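Local coordinates for protein beta-lactamase (Klebsiella pneumoniae, PDB 6KBY) that probably hydrolyses beta-lactam antibiotics to substituted beta-amino acids as a class C serine enzyme, and is captured here with adenosine monophosphate covalently bound, at residues L52-Q56 / P57-V61; P146-A150 / G151-V155; K196-A199 / D200-E203. One frame throughout, in Å; residues are numbered along the deposited sequence.

Interaction 1: L52-Q56 / P57-V61; sequences LAAKQ and PQQPV
Leu52 packs on Gln58 across a small two-stranded antiparallel beta hairpin, reaching back to it with both methyls: CD2 lies 3.5 Å from Gln58 CG, and CD1 touches the same carbon a little farther off. Gln58 holds CG anti to its own backbone N (chi1 -174°), which sends its extended chain across the leucine branches. The turn of the hairpin passes through a cis peptide between Gln56 and Pro57. Gln56 bends about its CB-CG bond (chi2 44°), which lays its amide back along the start of the proline, with NE2 3.6 Å from Pro57 CA. Next to Leu52, Ala53 and Ala54 both face Gln59, a classic beta bulge. The bond from Ala54 N to Gln59 O is 3.2 Å long and nearly straight, and Gln59 N returns it to Ala54 O at 3.0 Å, whereas the bond from Ala53 N to Gln59 O is short but bent and weak. Tyr209 hydrogen-bonds to Lys55 N and takes part in a cation-pi contact with that lysine, joining the hairpin to strand 208-209. Across the turn, one water donates to both Lys55 O (2.7 Å) and Gln58 OE1 (3.0 Å).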
loop_
_atom_site.group_PDB
_atom_site.type_symbol
_atom_site.label_atom_id
_atom_site.label_comp_id
_atom_site.label_asym_id
_atom_site.label_seq_id
_atom_site.Cartn_x
_atom_site.Cartn_y
_atom_site.Cartn_z
ATOM N N LEU A 52 -21.403 8.848 -0.969
ATOM C CA LEU A 52 -22.023 7.703 -1.623
ATOM C C LEU A 52 -20.992 6.681 -2.077
ATOM O O LEU A 52 -20.028 7.026 -2.770
ATOM C CB LEU A 52 -22.812 8.160 -2.847
ATOM C CG LEU A 52 -23.891 9.202 -2.581
ATOM C CD1 LEU A 52 -24.601 9.579 -3.878
ATOM C CD2 LEU A 52 -24.863 8.676 -1.547
ATOM N N ALA A 53 -21.251 5.417 -1.730
ATOM C CA ALA A 53 -20.514 4.297 -2.297
ATOM C C ALA A 53 -20.936 4.022 -3.736
ATOM O O ALA A 53 -20.134 3.528 -4.533
ATOM C CB ALA A 53 -20.760 3.055 -1.445
ATOM N N ALA A 54 -22.186 4.330 -4.080
ATOM C CA ALA A 54 -22.697 4.149 -5.431
ATOM C C ALA A 54 -23.746 5.218 -5.689
ATOM O O ALA A 54 -24.487 5.596 -4.780
ATOM C CB ALA A 54 -23.327 2.763 -5.604
ATOM N N LYS A 55 -23.803 5.701 -6.929
ATOM C CA LYS A 55 -24.753 6.749 -7.286
ATOM C C LYS A 55 -26.116 6.204 -7.691
ATOM O O LYS A 55 -27.146 6.789 -7.335
ATOM C CB LYS A 55 -24.201 7.584 -8.439
ATOM C CG LYS A 55 -22.932 8.334 -8.116
ATOM C CD LYS A 55 -22.517 9.197 -9.289
ATOM C CE LYS A 55 -21.171 9.842 -9.042
ATOM N NZ LYS A 55 -20.775 10.748 -10.156
ATOM N N GLN A 56 -26.145 5.106 -8.436
ATOM C CA GLN A 56 -27.386 4.632 -9.030
ATOM C C GLN A 56 -27.413 3.110 -9.129
ATOM O O GLN A 56 -26.692 2.529 -9.938
ATOM C CB GLN A 56 -27.571 5.253 -10.417
ATOM C CG GLN A 56 -28.946 5.030 -11.020
ATOM C CD GLN A 56 -30.063 5.252 -10.020
ATOM O OE1 GLN A 56 -30.108 6.276 -9.336
ATOM N NE2 GLN A 56 -30.970 4.286 -9.925
ATOM N N PRO A 57 -28.230 2.453 -8.289
ATOM C CA PRO A 57 -29.023 3.027 -7.195
ATOM C C PRO A 57 -28.143 3.580 -6.075
ATOM O O PRO A 57 -27.053 3.063 -5.828
ATOM C CB PRO A 57 -29.822 1.827 -6.675
ATOM C CG PRO A 57 -29.854 0.871 -7.813
ATOM C CD PRO A 57 -28.526 1.024 -8.480
ATOM N N GLN A 58 -28.623 4.625 -5.412
ATOM C CA GLN A 58 -27.817 5.333 -4.427
ATOM C C GLN A 58 -27.559 4.455 -3.209
ATOM O O GLN A 58 -28.476 3.820 -2.678
ATOM C CB GLN A 58 -28.547 6.609 -4.014
ATOM C CG GLN A 58 -27.758 7.513 -3.106
ATOM C CD GLN A 58 -28.406 8.871 -2.938
ATOM O OE1 GLN A 58 -28.556 9.622 -3.903
ATOM N NE2 GLN A 58 -28.796 9.193 -1.714
ATOM N N GLN A 59 -26.297 4.410 -2.769
ATOM C CA GLN A 59 -25.915 3.683 -1.565
ATOM C C GLN A 59 -24.900 4.531 -0.807
ATOM O O GLN A 59 -23.904 4.979 -1.402
ATOM C CB GLN A 59 -25.311 2.311 -1.886
ATOM C CG GLN A 59 -26.257 1.341 -2.579
ATOM C CD GLN A 59 -27.407 0.895 -1.692
ATOM O OE1 GLN A 59 -27.392 1.105 -0.477
ATOM N NE2 GLN A 59 -28.409 0.267 -2.298
ATOM N N PRO A 60 -25.107 4.763 0.483
ATOM C CA PRO A 60 -24.167 5.584 1.251
ATOM C C PRO A 60 -22.920 4.796 1.629
ATOM O O PRO A 60 -22.932 3.570 1.730
ATOM C CB PRO A 60 -24.969 5.926 2.510
ATOM C CG PRO A 60 -25.851 4.732 2.699
ATOM C CD PRO A 60 -26.236 4.296 1.308
ATOM N N VAL A 61 -21.828 5.533 1.844
ATOM C CA VAL A 61 -20.671 4.961 2.521
ATOM C C VAL A 61 -21.058 4.684 3.965
ATOM O O VAL A 61 -21.638 5.545 4.643
ATOM C CB VAL A 61 -19.468 5.918 2.448
ATOM C CG1 VAL A 61 -18.264 5.342 3.200
ATOM C CG2 VAL A 61 -19.095 6.215 1.006
HETATM O O HOH W 1 -27.119 9.343 -6.527
#

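Interaction 2: P146-A150 / G151-V155; sequences PADAA and GTHRV
Ala149 O receives two hydrogen bonds from Thr152, one from the hydroxyl OG1 at 2.7 Å, in the carbonyl plane, and one from the backbone N at 3.2 Å. The second closes a type II beta turn running from Ala149 to Thr152. Its third position is Gly151, at a positive phi of 98°, a backbone conformation suited to glycine. Thr152 OG1 stands between its own backbone N and carbonyl carbon (chi1 60°), directing the hydroxyl back at the turn. The same oxygen accepts from His153 ND1 at 2.8 Å, nearly in the ring plane, which makes a short chain of hydrogen bonds from imidazole through hydroxyl to carbonyl and limits rotation of the ring. Asp148 then stacks on one ring face: its carboxylate lies 26° from the imidazole plane, with CG 3.4 Å from His153 ND1 and OD2 offset toward the rim. OD2 makes a salt bridge with Lys301, which His153 also touches. Farther out, Ala149 CB meets Thr152 CG2 at 4.0 Å. The turn leads from the loop after helix 134-143 into strand 153-154, an outermost strand of the large antiparallel sheet, paired with strand 302-311 through backbone bonds between Thr152 and Ala304 and between Arg154 and Ser302.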
loop_
_atom_site.group_PDB
_atom_site.type_symbol
_atom_site.label_atom_id
_atom_site.label_comp_id
_atom_site.label_asym_id
_atom_site.label_seq_id
_atom_site.Cartn_x
_atom_site.Cartn_y
_atom_site.Cartn_z
ATOM N N PRO A 146 17.376 -5.605 -17.926
ATOM C CA PRO A 146 17.199 -4.226 -17.458
ATOM C C PRO A 146 18.117 -3.265 -18.198
ATOM O O PRO A 146 19.180 -3.642 -18.704
ATOM C CB PRO A 146 17.585 -4.314 -15.980
ATOM C CG PRO A 146 18.565 -5.433 -15.926
ATOM C CD PRO A 146 18.096 -6.434 -16.946
ATOM N N ALA A 147 17.695 -1.999 -18.245
ATOM C CA ALA A 147 18.499 -0.967 -18.890
ATOM C C ALA A 147 19.749 -0.639 -18.087
ATOM O O ALA A 147 20.766 -0.236 -18.664
ATOM C CB ALA A 147 17.658 0.293 -19.095
ATOM N N ASP A 148 19.681 -0.779 -16.765
ATOM C CA ASP A 148 20.794 -0.570 -15.858
ATOM C C ASP A 148 20.935 -1.815 -15.002
ATOM O O ASP A 148 20.004 -2.614 -14.892
ATOM C CB ASP A 148 20.529 0.613 -14.921
ATOM C CG ASP A 148 19.931 1.792 -15.639
ATOM O OD1 ASP A 148 20.679 2.487 -16.356
ATOM O OD2 ASP A 148 18.709 2.018 -15.503
ATOM N N ALA A 149 22.091 -1.969 -14.368
ATOM C CA ALA A 149 22.270 -3.094 -13.462
ATOM C C ALA A 149 21.261 -3.013 -12.325
ATOM O O ALA A 149 21.015 -1.941 -11.763
ATOM C CB ALA A 149 23.678 -3.077 -12.875
ATOM N N ALA A 150 20.680 -4.159 -11.984
ATOM C CA ALA A 150 19.766 -4.206 -10.852
ATOM C C ALA A 150 20.460 -3.671 -9.611
ATOM O O ALA A 150 21.619 -4.001 -9.341
ATOM C CB ALA A 150 19.311 -5.641 -10.608
ATOM N N GLY A 151 19.752 -2.817 -8.872
ATOM C CA GLY A 151 20.288 -2.201 -7.681
ATOM C C GLY A 151 20.836 -0.802 -7.859
ATOM O O GLY A 151 21.287 -0.213 -6.873
ATOM N N THR A 152 20.813 -0.247 -9.075
ATOM C CA THR A 152 21.353 1.087 -9.317
ATOM C C THR A 152 20.281 2.162 -9.418
ATOM O O THR A 152 20.571 3.335 -9.147
ATOM C CB THR A 152 22.173 1.108 -10.615
ATOM O OG1 THR A 152 21.339 0.744 -11.726
ATOM C CG2 THR A 152 23.361 0.164 -10.537
ATOM N N HIS A 153 19.068 1.787 -9.819
ATOM C CA HIS A 153 17.998 2.742 -10.057
ATOM C C HIS A 153 16.702 2.223 -9.463
ATOM O O HIS A 153 16.506 1.017 -9.294
ATOM C CB HIS A 153 17.817 3.004 -11.554
ATOM C CG HIS A 153 18.967 3.733 -12.170
ATOM N ND1 HIS A 153 20.154 3.114 -12.500
ATOM C CD2 HIS A 153 19.125 5.042 -12.472
ATOM C CE1 HIS A 153 20.988 4.012 -12.999
ATOM N NE2 HIS A 153 20.384 5.186 -13.001
ATOM N N ARG A 154 15.806 3.159 -9.166
ATOM C CA ARG A 154 14.465 2.847 -8.701
ATOM C C ARG A 154 13.480 3.121 -9.827
ATOM O O ARG A 154 13.413 4.245 -10.340
ATOM C CB ARG A 154 14.113 3.691 -7.481
ATOM C CG ARG A 154 12.750 3.355 -6.887
ATOM C CD ARG A 154 12.397 4.310 -5.753
ATOM N NE ARG A 154 11.142 3.991 -5.074
ATOM C CZ ARG A 154 9.940 4.424 -5.449
ATOM N NH1 ARG A 154 9.804 5.190 -6.524
ATOM N NH2 ARG A 154 8.864 4.082 -4.747
ATOM N N VAL A 155 12.724 2.094 -10.199
ATOM C CA VAL A 155 11.625 2.188 -11.147
ATOM C C VAL A 155 10.450 1.504 -10.464
ATOM O O VAL A 155 10.432 0.279 -10.328
ATOM C CB VAL A 155 11.946 1.518 -12.492
ATOM C CG1 VAL A 155 10.732 1.560 -13.402
ATOM C CG2 VAL A 155 13.157 2.182 -13.150
#

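Interaction 3: K196-A199 / D200-E203; sequences KVPA and DQME
Val197 and Pro198 meet Gln201 and Met202 in a local contact at the protein surface, within the loop that links strand 193-194 to strand 208-209. A backbone bond between residues three apart marks the turn: Gln201 N donates to Pro198 O at 2.9 Å. Side chains follow that curl. Val197 CG1 touches two partners, Gln201 CB and Met202 SD, each at 3.7 Å. In Met202 the bend at chi2 (-62°) brings SD against the valine. The ring of Pro198 runs alongside Gln201, pointing the same way, with CG 3.9 Å from Gln201 CG; Asp200 OD1 approaches the same ring carbon at 3.5 Å. Gln201 OE1 is bound by Asn204, while Val197 and Gln201 both rest on Leu66. Ala199 O receives a weak bond from Met202 N and a firmer one from a water at 2.7 Å, which in turn accepts from Glu203 N. The side-chain contact of Val197 with Gln201 and Met202 is thus van der Waals packing, whereas the backbone polar atoms are joined both directly and through solvent: one water bridges Ala199 O and Glu203 N, beside the weak bond from Met202 N to Ala199 O.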
loop_
_atom_site.group_PDB
_atom_site.type_symbol
_atom_site.label_atom_id
_atom_site.label_comp_id
_atom_site.label_asym_id
_atom_site.label_seq_id
_atom_site.Cartn_x
_atom_site.Cartn_y
_atom_site.Cartn_z
ATOM N N LYS A 196 -10.795 -11.263 -3.529
ATOM C CA LYS A 196 -12.046 -11.556 -4.227
ATOM C C LYS A 196 -13.185 -11.306 -3.249
ATOM O O LYS A 196 -13.319 -12.032 -2.258
ATOM C CB LYS A 196 -12.085 -13.020 -4.665
ATOM C CG LYS A 196 -11.231 -13.398 -5.857
ATOM C CD LYS A 196 -11.367 -14.893 -6.142
ATOM C CE LYS A 196 -10.564 -15.323 -7.359
ATOM N NZ LYS A 196 -10.339 -16.798 -7.380
ATOM N N VAL A 197 -14.009 -10.303 -3.528
ATOM C CA VAL A 197 -15.103 -9.962 -2.611
ATOM C C VAL A 197 -16.161 -11.061 -2.660
ATOM O O VAL A 197 -16.624 -11.421 -3.757
ATOM C CB VAL A 197 -15.700 -8.604 -2.985
ATOM C CG1 VAL A 197 -16.914 -8.293 -2.123
ATOM C CG2 VAL A 197 -14.642 -7.500 -2.865
ATOM N N PRO A 198 -16.570 -11.615 -1.523
ATOM C CA PRO A 198 -17.569 -12.691 -1.524
ATOM C C PRO A 198 -18.982 -12.146 -1.702
ATOM O O PRO A 198 -19.247 -10.948 -1.571
ATOM C CB PRO A 198 -17.396 -13.324 -0.140
ATOM C CG PRO A 198 -16.909 -12.200 0.720
ATOM C CD PRO A 198 -16.037 -11.351 -0.174
ATOM N N ALA A 199 -19.909 -13.074 -1.976
ATOM C CA ALA A 199 -21.254 -12.693 -2.405
ATOM C C ALA A 199 -21.982 -11.876 -1.345
ATOM O O ALA A 199 -22.758 -10.968 -1.677
ATOM C CB ALA A 199 -22.063 -13.942 -2.755
ATOM N N ASP A 200 -21.764 -12.189 -0.068
ATOM C CA ASP A 200 -22.450 -11.482 1.003
ATOM C C ASP A 200 -21.878 -10.093 1.262
ATOM O O ASP A 200 -22.443 -9.353 2.074
ATOM C CB ASP A 200 -22.465 -12.323 2.286
ATOM C CG ASP A 200 -21.081 -12.536 2.873
ATOM O OD1 ASP A 200 -20.098 -12.621 2.109
ATOM O OD2 ASP A 200 -20.976 -12.626 4.114
ATOM N N GLN A 201 -20.790 -9.726 0.590
ATOM C CA GLN A 201 -20.179 -8.414 0.734
ATOM C C GLN A 201 -20.288 -7.566 -0.525
ATOM O O GLN A 201 -19.896 -6.393 -0.501
ATOM C CB GLN A 201 -18.712 -8.561 1.152
ATOM C CG GLN A 201 -18.549 -9.138 2.547
ATOM C CD GLN A 201 -18.963 -8.153 3.613
ATOM O OE1 GLN A 201 -18.984 -6.943 3.376
ATOM N NE2 GLN A 201 -19.308 -8.657 4.790
ATOM N N MET A 202 -20.816 -8.116 -1.621
ATOM C CA MET A 202 -20.921 -7.330 -2.845
ATOM C C MET A 202 -21.773 -6.087 -2.642
ATOM O O MET A 202 -21.498 -5.046 -3.247
ATOM C CB MET A 202 -21.456 -8.187 -3.992
ATOM C CG MET A 202 -20.436 -9.174 -4.536
ATOM S SD MET A 202 -18.959 -8.396 -5.241
ATOM C CE MET A 202 -19.651 -7.517 -6.638
ATOM N N GLU A 203 -22.790 -6.165 -1.783
ATOM C CA GLU A 203 -23.628 -5.002 -1.517
ATOM C C GLU A 203 -22.850 -3.872 -0.857
ATOM O O GLU A 203 -23.305 -2.724 -0.879
ATOM C CB GLU A 203 -24.823 -5.397 -0.643
ATOM C CG GLU A 203 -24.445 -5.871 0.757
ATOM C CD GLU A 203 -25.658 -6.133 1.639
ATOM O OE1 GLU A 203 -25.471 -6.419 2.841
ATOM O OE2 GLU A 203 -26.797 -6.048 1.133
HETATM O O HOH W 2 -24.096 -8.661 -1.052
#

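From the N terminus, interaction 1 closes its hairpin first, interaction 2 follows with the turn before strand 153-154, and interaction 3 comes last, in the loop before strand 208-209. They lie in series, so none nests in or crosses another. Interactions 1 and 3 share one side of the chain, their centres 16 Å apart and their nearest atoms about 5 Å apart without touching. Other residues link the two: Leu66, after the hairpin, is touched by Val197 and Gln201, and Trp207 and Tyr209, after residues 196-203, contact the hairpin. Interaction 2 sits opposite, its centre 44 Å from that of interaction 1, at the far edge of the large sheet.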